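Local atomic coordinates of PrgZ (Enterococcus faecalis, PDB entry 4FAJ), a protein that binds peptide sex pheromones at the enterococcal cell surface as a membrane-anchored, extracellular substrate-binding protein, and is probably involved in their uptake. Residues K379-V387 / W511-I522; P103-Q111 / T122-K130. One frame throughout, in Å; residues are numbered along the deposited sequence.

Contact 1: K379-V387 / W511-I522; sequences KDFANEKLV and WQELKKAEKLLI
Phe-381 lies against Lys-515 and Trp-511 where the irregular loop 379-387 packs lengthwise on helix 510-524 in this family 5 solute-binding fold. CB of Phe-381 rests on Trp-511 CZ2 at 3.5 Å, which CG also meets. With CG anti to the backbone N (chi1 -177°), the ring dips toward the helix: its edge at CD1 is turned to the face of the Trp-511 indole in a T-shaped pair, planes at 87°, CD2 nears Lys-515 NZ, CE1 meets Trp-511 O and CZ meets Lys-515 N. CE2 comes 3.3 Å from Glu-518 OE1. Flat phenylalanine offers an edge to the indole and a face to the lysine chain at once.

Lys-515 suits its place because its long chain, bent at chi2, lays CD over that face as a CH-pi contact, 4.0 Å from the ring centroid, while NZ makes an off-centre cation-pi contact. This buried ammonium donates to Phe-381 O (2.8 Å), forms a salt bridge with Glu-518 OE1 (2.7 Å) and donates to a water that itself donates to Glu-384 O. Farther along, Leu-386 CD1 meets Ile-522 CD1 at 3.6 Å. Lys-519 NZ salt-bridges Glu-384, donating to the syn lone pair of OE2 at 3.1 Å.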
loop_
_atom_site.group_PDB
_atom_site.type_symbol
_atom_site.label_atom_id
_atom_site.label_comp_id
_atom_site.label_asym_id
_atom_site.label_seq_id
_atom_site.Cartn_x
_atom_site.Cartn_y
_atom_site.Cartn_z
ATOM N N LYS A 379 -13.356 -8.035 -18.949
ATOM C CA LYS A 379 -12.211 -8.929 -18.748
ATOM C C LYS A 379 -11.271 -8.373 -17.667
ATOM O O LYS A 379 -11.025 -7.174 -17.612
ATOM C CB LYS A 379 -11.405 -9.099 -20.039
ATOM C CG LYS A 379 -12.090 -9.821 -21.182
ATOM C CD LYS A 379 -11.181 -9.733 -22.428
ATOM C CE LYS A 379 -11.696 -10.549 -23.597
ATOM N NZ LYS A 379 -10.582 -10.888 -24.516
ATOM N N ASP A 380 -10.760 -9.264 -16.821
ATOM C CA ASP A 380 -9.708 -8.940 -15.850
ATOM C C ASP A 380 -8.502 -8.395 -16.615
ATOM O O ASP A 380 -8.150 -8.944 -17.655
ATOM C CB ASP A 380 -9.328 -10.220 -15.071
ATOM C CG ASP A 380 -8.507 -9.946 -13.824
ATOM O OD1 ASP A 380 -7.673 -9.015 -13.812
ATOM O OD2 ASP A 380 -8.658 -10.705 -12.846
ATOM N N PHE A 381 -7.881 -7.324 -16.116
ATOM C CA PHE A 381 -6.648 -6.769 -16.724
ATOM C C PHE A 381 -5.511 -7.791 -16.702
ATOM O O PHE A 381 -4.684 -7.878 -17.633
ATOM C CB PHE A 381 -6.203 -5.512 -15.966
ATOM C CG PHE A 381 -4.994 -4.826 -16.558
ATOM C CD1 PHE A 381 -5.132 -3.894 -17.572
ATOM C CD2 PHE A 381 -3.720 -5.079 -16.068
ATOM C CE1 PHE A 381 -4.024 -3.238 -18.099
ATOM C CE2 PHE A 381 -2.609 -4.445 -16.627
ATOM C CZ PHE A 381 -2.776 -3.522 -17.642
ATOM N N ALA A 382 -5.455 -8.548 -15.612
ATOM C CA ALA A 382 -4.411 -9.548 -15.420
ATOM C C ALA A 382 -4.853 -10.881 -16.043
ATOM O O ALA A 382 -5.114 -11.848 -15.341
ATOM C CB ALA A 382 -4.124 -9.689 -13.923
ATOM N N ASN A 383 -4.947 -10.930 -17.368
ATOM C CA ASN A 383 -5.463 -12.125 -18.045
ATOM C C ASN A 383 -4.451 -12.853 -18.925
ATOM O O ASN A 383 -4.828 -13.680 -19.765
ATOM C CB ASN A 383 -6.719 -11.781 -18.845
ATOM C CG ASN A 383 -6.464 -10.792 -19.954
ATOM O OD1 ASN A 383 -5.412 -10.161 -20.033
ATOM N ND2 ASN A 383 -7.456 -10.633 -20.815
ATOM N N GLU A 384 -3.170 -12.541 -18.724
ATOM C CA GLU A 384 -2.081 -13.177 -19.462
ATOM C C GLU A 384 -1.040 -13.698 -18.489
ATOM O O GLU A 384 -0.713 -13.028 -17.508
ATOM C CB GLU A 384 -1.417 -12.170 -20.406
ATOM C CG GLU A 384 -2.240 -11.805 -21.608
ATOM C CD GLU A 384 -1.516 -10.847 -22.532
ATOM O OE1 GLU A 384 -0.386 -11.163 -22.953
ATOM O OE2 GLU A 384 -2.082 -9.782 -22.855
ATOM N N LYS A 385 -0.521 -14.896 -18.753
ATOM C CA LYS A 385 0.524 -15.471 -17.936
ATOM C C LYS A 385 1.877 -14.947 -18.448
ATOM O O LYS A 385 2.525 -15.572 -19.294
ATOM C CB LYS A 385 0.456 -17.001 -17.986
ATOM C CG LYS A 385 1.201 -17.681 -16.851
ATOM C CD LYS A 385 1.100 -19.186 -16.982
ATOM C CE LYS A 385 1.291 -19.889 -15.653
ATOM N NZ LYS A 385 0.951 -21.341 -15.780
ATOM N N LEU A 386 2.298 -13.805 -17.916
ATOM C CA LEU A 386 3.468 -13.070 -18.431
ATOM C C LEU A 386 4.795 -13.470 -17.782
ATOM O O LEU A 386 5.860 -13.150 -18.313
ATOM C CB LEU A 386 3.246 -11.564 -18.280
ATOM C CG LEU A 386 2.106 -10.926 -19.088
ATOM C CD1 LEU A 386 1.969 -9.461 -18.698
ATOM C CD2 LEU A 386 2.314 -11.064 -20.602
ATOM N N VAL A 387 4.725 -14.130 -16.625
ATOM C CA VAL A 387 5.897 -14.683 -15.966
ATOM C C VAL A 387 5.598 -16.117 -15.577
ATOM O O VAL A 387 4.454 -16.446 -15.245
ATOM C CB VAL A 387 6.318 -13.868 -14.712
ATOM C CG1 VAL A 387 6.767 -12.463 -15.111
ATOM C CG2 VAL A 387 5.196 -13.792 -13.679
ATOM N N TRP A 511 -6.595 1.034 -21.921
ATOM C CA TRP A 511 -6.465 -0.310 -21.355
ATOM C C TRP A 511 -5.387 -1.112 -22.061
ATOM O O TRP A 511 -4.544 -1.750 -21.427
ATOM C CB TRP A 511 -7.798 -1.046 -21.496
ATOM C CG TRP A 511 -8.001 -2.236 -20.611
ATOM C CD1 TRP A 511 -7.964 -3.555 -20.978
ATOM C CD2 TRP A 511 -8.364 -2.215 -19.230
ATOM N NE1 TRP A 511 -8.256 -4.358 -19.898
ATOM C CE2 TRP A 511 -8.511 -3.558 -18.815
ATOM C CE3 TRP A 511 -8.562 -1.192 -18.293
ATOM C CZ2 TRP A 511 -8.847 -3.899 -17.507
ATOM C CZ3 TRP A 511 -8.899 -1.537 -16.998
ATOM C CH2 TRP A 511 -9.043 -2.876 -16.618
ATOM N N GLN A 512 -5.409 -1.047 -23.384
ATOM C CA GLN A 512 -4.482 -1.795 -24.198
ATOM C C GLN A 512 -3.075 -1.211 -24.054
ATOM O O GLN A 512 -2.089 -1.951 -24.041
ATOM C CB GLN A 512 -4.927 -1.791 -25.666
ATOM C CG GLN A 512 -6.164 -2.668 -25.964
ATOM C CD GLN A 512 -7.469 -2.125 -25.369
ATOM O OE1 GLN A 512 -7.639 -0.909 -25.191
ATOM N NE2 GLN A 512 -8.394 -3.040 -25.039
ATOM N N GLU A 513 -2.990 0.111 -23.933
ATOM C CA GLU A 513 -1.690 0.769 -23.823
ATOM C C GLU A 513 -1.032 0.489 -22.484
ATOM O O GLU A 513 0.179 0.272 -22.429
ATOM C CB GLU A 513 -1.800 2.275 -24.077
ATOM C CG GLU A 513 -2.262 2.611 -25.488
ATOM C CD GLU A 513 -1.331 2.082 -26.556
ATOM O OE1 GLU A 513 -0.204 2.608 -26.673
ATOM O OE2 GLU A 513 -1.730 1.143 -27.284
ATOM N N LEU A 514 -1.820 0.482 -21.412
ATOM C CA LEU A 514 -1.305 0.105 -20.099
ATOM C C LEU A 514 -0.839 -1.349 -20.070
ATOM O O LEU A 514 0.139 -1.662 -19.406
ATOM C CB LEU A 514 -2.346 0.330 -19.000
ATOM C CG LEU A 514 -2.750 1.780 -18.713
ATOM C CD1 LEU A 514 -3.718 1.830 -17.511
ATOM C CD2 LEU A 514 -1.541 2.677 -18.481
ATOM N N LYS A 515 -1.516 -2.234 -20.797
ATOM C CA LYS A 515 -1.063 -3.629 -20.875
ATOM C C LYS A 515 0.260 -3.725 -21.630
ATOM O O LYS A 515 1.128 -4.537 -21.281
ATOM C CB LYS A 515 -2.123 -4.535 -21.511
ATOM C CG LYS A 515 -1.888 -6.033 -21.276
ATOM C CD LYS A 515 -2.022 -6.371 -19.793
ATOM C CE LYS A 515 -1.943 -7.831 -19.485
ATOM N NZ LYS A 515 -1.926 -8.037 -18.012
ATOM N N LYS A 516 0.426 -2.886 -22.650
ATOM C CA LYS A 516 1.696 -2.817 -23.363
ATOM C C LYS A 516 2.801 -2.378 -22.406
ATOM O O LYS A 516 3.911 -2.900 -22.465
ATOM C CB LYS A 516 1.634 -1.854 -24.546
ATOM C CG LYS A 516 0.912 -2.376 -25.765
ATOM C CD LYS A 516 0.805 -1.271 -26.837
ATOM C CE LYS A 516 0.022 -1.753 -28.056
ATOM N NZ LYS A 516 -0.270 -0.631 -29.011
ATOM N N ALA A 517 2.499 -1.403 -21.551
ATOM C CA ALA A 517 3.481 -0.915 -20.578
ATOM C C ALA A 517 3.882 -2.048 -19.639
ATOM O O ALA A 517 5.062 -2.277 -19.423
ATOM C CB ALA A 517 2.946 0.270 -19.807
ATOM N N GLU A 518 2.907 -2.782 -19.104
ATOM C CA GLU A 518 3.230 -3.921 -18.224
ATOM C C GLU A 518 4.170 -4.901 -18.931
ATOM O O GLU A 518 5.185 -5.327 -18.357
ATOM C CB GLU A 518 1.958 -4.635 -17.753
ATOM C CG GLU A 518 2.201 -5.669 -16.668
ATOM C CD GLU A 518 0.964 -6.455 -16.278
ATOM O OE1 GLU A 518 -0.016 -6.454 -17.042
ATOM O OE2 GLU A 518 0.994 -7.111 -15.208
ATOM N N LYS A 519 3.873 -5.210 -20.192
ATOM C CA LYS A 519 4.705 -6.125 -20.958
ATOM C C LYS A 519 6.126 -5.584 -21.181
ATOM O O LYS A 519 7.090 -6.340 -21.071
ATOM C CB LYS A 519 4.037 -6.481 -22.293
ATOM C CG LYS A 519 2.765 -7.299 -22.144
ATOM C CD LYS A 519 2.102 -7.541 -23.490
ATOM C CE LYS A 519 0.716 -8.108 -23.295
ATOM N NZ LYS A 519 0.039 -8.347 -24.587
ATOM N N LEU A 520 6.260 -4.293 -21.477
ATOM C CA LEU A 520 7.582 -3.679 -21.619
ATOM C C LEU A 520 8.388 -3.797 -20.297
ATOM O O LEU A 520 9.570 -4.129 -20.300
ATOM C CB LEU A 520 7.440 -2.213 -22.031
ATOM C CG LEU A 520 8.700 -1.399 -22.300
ATOM C CD1 LEU A 520 9.624 -2.117 -23.271
ATOM C CD2 LEU A 520 8.316 -0.001 -22.829
ATOM N N LEU A 521 7.737 -3.530 -19.175
ATOM C CA LEU A 521 8.383 -3.677 -17.863
ATOM C C LEU A 521 8.865 -5.113 -17.626
ATOM O O LEU A 521 9.976 -5.346 -17.147
ATOM C CB LEU A 521 7.412 -3.250 -16.766
ATOM C CG LEU A 521 7.841 -3.377 -15.303
ATOM C CD1 LEU A 521 9.165 -2.652 -15.050
ATOM C CD2 LEU A 521 6.732 -2.809 -14.422
ATOM N N ILE A 522 8.039 -6.083 -17.997
ATOM C CA ILE A 522 8.395 -7.500 -17.831
ATOM C C ILE A 522 9.477 -7.927 -18.831
ATOM O O ILE A 522 10.413 -8.666 -18.474
ATOM C CB ILE A 522 7.140 -8.402 -17.912
ATOM C CG1 ILE A 522 6.332 -8.227 -16.626
ATOM C CG2 ILE A 522 7.533 -9.870 -18.124
ATOM C CD1 ILE A 522 4.923 -8.660 -16.712
HETATM O O HOH W 1 -8.130 -7.246 -20.044
HETATM O O HOH W 2 -1.526 -10.634 -16.857
#

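Contact 2: P103-Q111 / T122-K130; sequences PQPAIAAGQ and TIVIRDGAK
Arg-126 meets the carbonyls of Ala-106 and Ala-108 because its CG sits between the backbone N and the carbonyl carbon (chi1 73°) and its chain runs straight at chi2 and bends at chi3 (59°), bringing the guanidinium back over the loop that follows strand 103-105. The motif is a single antiparallel beta bridge, a non-hydrogen-bonded pair of Ala-108 and Ile-125, three residues after strand 103-105 and directly after strand 120-124. Two nearly straight backbone bonds flank it: Arg-126 N donates to Ile-107 O, and Ala-109 N to Val-124 O, each at 2.8 Å.

Arginine suits this position because one side chain can serve two carbonyls at once. NE donates to Ala-106 O at 2.7 Å, nearly along the C=O axis although the oxygen lies 22° out of the guanidinium plane. NH2 adds weak bonds to the same oxygen and to Ala-108 O, and Ala-109 CA lies over one face of the group. Trp-262 adds a cation-pi partner, and the Arg-126 side chain is about 8 Å from the zinc ion held by Asp-263 and Asp-266.

Apolar groups pack beside the bridge. Ile-107 and Ile-125 run alongside each other in one direction, their CG2 methyls 3.7 Å apart, and Ile-107 CG2 also reaches Ala-129 CB. Alanine at 108 is short enough for its CB to come within 3.7 Å of Ile-123 CG2. Beyond Arg-126 the chain reverses in a type II turn, where the positive phi of Gly-128 would press a side chain against the preceding carbonyl. At the other end, where the segments diverge, a single water donates to both Gln-111 O (2.6 Å) and Thr-122 O (2.8 Å).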
loop_
_atom_site.group_PDB
_atom_site.type_symbol
_atom_site.label_atom_id
_atom_site.label_comp_id
_atom_site.label_asym_id
_atom_site.label_seq_id
_atom_site.Cartn_x
_atom_site.Cartn_y
_atom_site.Cartn_z
ATOM N N PRO A 103 -16.210 4.596 -3.531
ATOM C CA PRO A 103 -16.199 5.771 -2.657
ATOM C C PRO A 103 -17.613 6.282 -2.388
ATOM O O PRO A 103 -18.401 6.449 -3.324
ATOM C CB PRO A 103 -15.352 6.797 -3.426
ATOM C CG PRO A 103 -15.361 6.355 -4.851
ATOM C CD PRO A 103 -15.607 4.859 -4.846
ATOM N N GLN A 104 -17.935 6.464 -1.109
ATOM C CA GLN A 104 -19.214 7.026 -0.679
ATOM C C GLN A 104 -18.939 8.260 0.191
ATOM O O GLN A 104 -17.879 8.337 0.830
ATOM C CB GLN A 104 -20.018 5.981 0.110
ATOM C CG GLN A 104 -20.411 4.747 -0.688
ATOM C CD GLN A 104 -21.313 5.068 -1.875
ATOM O OE1 GLN A 104 -22.059 6.050 -1.860
ATOM N NE2 GLN A 104 -21.238 4.247 -2.909
ATOM N N PRO A 105 -19.871 9.240 0.205
ATOM C CA PRO A 105 -19.676 10.494 0.957
ATOM C C PRO A 105 -19.393 10.293 2.453
ATOM O O PRO A 105 -20.140 9.593 3.139
ATOM C CB PRO A 105 -21.008 11.231 0.755
ATOM C CG PRO A 105 -21.469 10.788 -0.576
ATOM C CD PRO A 105 -21.044 9.330 -0.687
ATOM N N ALA A 106 -18.287 10.862 2.924
ATOM C CA ALA A 106 -17.889 10.770 4.331
ATOM C C ALA A 106 -17.915 12.196 4.892
ATOM O O ALA A 106 -18.963 12.644 5.344
ATOM C CB ALA A 106 -16.521 10.109 4.467
ATOM N N ILE A 107 -16.810 12.935 4.804
ATOM C CA ILE A 107 -16.835 14.369 5.137
ATOM C C ILE A 107 -17.608 15.168 4.074
ATOM O O ILE A 107 -18.277 16.143 4.398
ATOM C CB ILE A 107 -15.409 14.947 5.329
ATOM C CG1 ILE A 107 -14.771 14.345 6.587
ATOM C CG2 ILE A 107 -15.427 16.486 5.451
ATOM C CD1 ILE A 107 -13.296 14.614 6.712
ATOM N N ALA A 108 -17.488 14.763 2.809
ATOM C CA ALA A 108 -18.283 15.331 1.726
ATOM C C ALA A 108 -19.771 15.002 1.922
ATOM O O ALA A 108 -20.117 13.897 2.346
ATOM C CB ALA A 108 -17.791 14.803 0.368
ATOM N N ALA A 109 -20.645 15.954 1.596
ATOM C CA ALA A 109 -22.087 15.751 1.732
ATOM C C ALA A 109 -22.707 14.979 0.573
ATOM O O ALA A 109 -23.866 14.565 0.643
ATOM C CB ALA A 109 -22.805 17.090 1.912
ATOM N N GLY A 110 -21.948 14.802 -0.500
ATOM C CA GLY A 110 -22.437 14.103 -1.680
ATOM C C GLY A 110 -21.281 13.809 -2.608
ATOM O O GLY A 110 -20.161 14.237 -2.360
ATOM N N GLN A 111 -21.550 13.064 -3.674
ATOM C CA GLN A 111 -20.574 12.845 -4.744
ATOM C C GLN A 111 -20.196 14.186 -5.390
ATOM O O GLN A 111 -20.959 15.155 -5.305
ATOM C CB GLN A 111 -21.161 11.911 -5.811
ATOM C CG GLN A 111 -21.406 10.479 -5.342
ATOM C CD GLN A 111 -20.125 9.729 -5.031
ATOM O OE1 GLN A 111 -19.045 10.104 -5.490
ATOM N NE2 GLN A 111 -20.239 8.658 -4.258
ATOM N N THR A 122 -16.643 19.971 -8.008
ATOM C CA THR A 122 -17.122 20.809 -6.912
ATOM C C THR A 122 -17.721 19.927 -5.830
ATOM O O THR A 122 -18.567 19.079 -6.111
ATOM C CB THR A 122 -18.162 21.850 -7.391
ATOM O OG1 THR A 122 -17.544 22.707 -8.359
ATOM C CG2 THR A 122 -18.676 22.701 -6.222
ATOM N N ILE A 123 -17.257 20.123 -4.598
ATOM C CA ILE A 123 -17.598 19.244 -3.477
ATOM C C ILE A 123 -17.983 20.093 -2.271
ATOM O O ILE A 123 -17.325 21.099 -1.977
ATOM C CB ILE A 123 -16.406 18.344 -3.101
ATOM C CG1 ILE A 123 -16.013 17.462 -4.295
ATOM C CG2 ILE A 123 -16.721 17.512 -1.849
ATOM C CD1 ILE A 123 -14.624 16.879 -4.212
ATOM N N VAL A 124 -19.040 19.697 -1.576
ATOM C CA VAL A 124 -19.491 20.431 -0.394
ATOM C C VAL A 124 -19.212 19.590 0.853
ATOM O O VAL A 124 -19.577 18.417 0.908
ATOM C CB VAL A 124 -20.993 20.799 -0.483
ATOM C CG1 VAL A 124 -21.477 21.413 0.828
ATOM C CG2 VAL A 124 -21.244 21.770 -1.637
ATOM N N ILE A 125 -18.569 20.200 1.850
ATOM C CA ILE A 125 -18.297 19.544 3.136
ATOM C C ILE A 125 -19.559 19.579 3.994
ATOM O O ILE A 125 -20.196 20.627 4.108
ATOM C CB ILE A 125 -17.141 20.243 3.885
ATOM C CG1 ILE A 125 -15.805 19.967 3.184
ATOM C CG2 ILE A 125 -17.099 19.806 5.348
ATOM C CD1 ILE A 125 -14.789 21.057 3.392
ATOM N N ARG A 126 -19.935 18.439 4.588
ATOM C CA ARG A 126 -21.171 18.395 5.367
ATOM C C ARG A 126 -21.142 19.302 6.602
ATOM O O ARG A 126 -20.079 19.570 7.183
ATOM C CB ARG A 126 -21.550 16.967 5.788
ATOM C CG ARG A 126 -20.700 16.347 6.895
ATOM C CD ARG A 126 -21.199 14.919 7.256
ATOM N NE ARG A 126 -21.170 14.022 6.096
ATOM C CZ ARG A 126 -22.219 13.395 5.546
ATOM N NH1 ARG A 126 -23.445 13.512 6.048
ATOM N NH2 ARG A 126 -22.030 12.620 4.480
ATOM N N ASP A 127 -22.334 19.758 6.978
ATOM C CA ASP A 127 -22.536 20.491 8.210
ATOM C C ASP A 127 -22.224 19.532 9.352
ATOM O O ASP A 127 -22.705 18.385 9.373
ATOM C CB ASP A 127 -23.986 20.958 8.334
ATOM C CG ASP A 127 -24.380 22.009 7.290
ATOM O OD1 ASP A 127 -23.493 22.610 6.650
ATOM O OD2 ASP A 127 -25.600 22.256 7.137
ATOM N N GLY A 128 -21.394 19.977 10.281
ATOM C CA GLY A 128 -21.144 19.203 11.484
ATOM C C GLY A 128 -19.950 18.280 11.417
ATOM O O GLY A 128 -19.688 17.560 12.375
ATOM N N ALA A 129 -19.232 18.285 10.293
ATOM C CA ALA A 129 -17.949 17.581 10.203
ATOM C C ALA A 129 -16.961 18.304 11.122
ATOM O O ALA A 129 -16.764 19.514 10.983
ATOM C CB ALA A 129 -17.451 17.568 8.779
ATOM N N LYS A 130 -16.392 17.578 12.091
ATOM C CA LYS A 130 -15.561 18.183 13.150
ATOM C C LYS A 130 -14.231 17.463 13.427
ATOM O O LYS A 130 -14.129 16.229 13.309
ATOM C CB LYS A 130 -16.337 18.240 14.473
ATOM C CG LYS A 130 -17.495 19.214 14.499
ATOM C CD LYS A 130 -18.324 19.057 15.766
ATOM C CE LYS A 130 -19.510 20.014 15.761
ATOM N NZ LYS A 130 -20.351 19.896 16.996
HETATM O O HOH W 3 -20.809 17.602 -2.384
HETATM O O HOH W 4 -20.690 17.688 -4.908
#

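Overall arrangement
From the N terminus, strand 95-97 comes first; strand 103-105, which pairs with it, opens the first segment of contact 2. This contact closes a short loop: only ten residues, including strand 113-115, separate its segments. It ties the two-stranded sheet 95-97/103-105 to the four-stranded sheet containing 120-124. Contact 1 follows in series, neither nesting with contact 2 nor crossing it. Here 123 residues separate the segments, and the loop before helix 391-402 is brought onto helix 510-524 after an excursion through strands of the seven-stranded sheet and several helices. The centres of the contacts lie about 36 Å apart and their nearest atoms about 15 Å, so they join separate regions of the fold without touching.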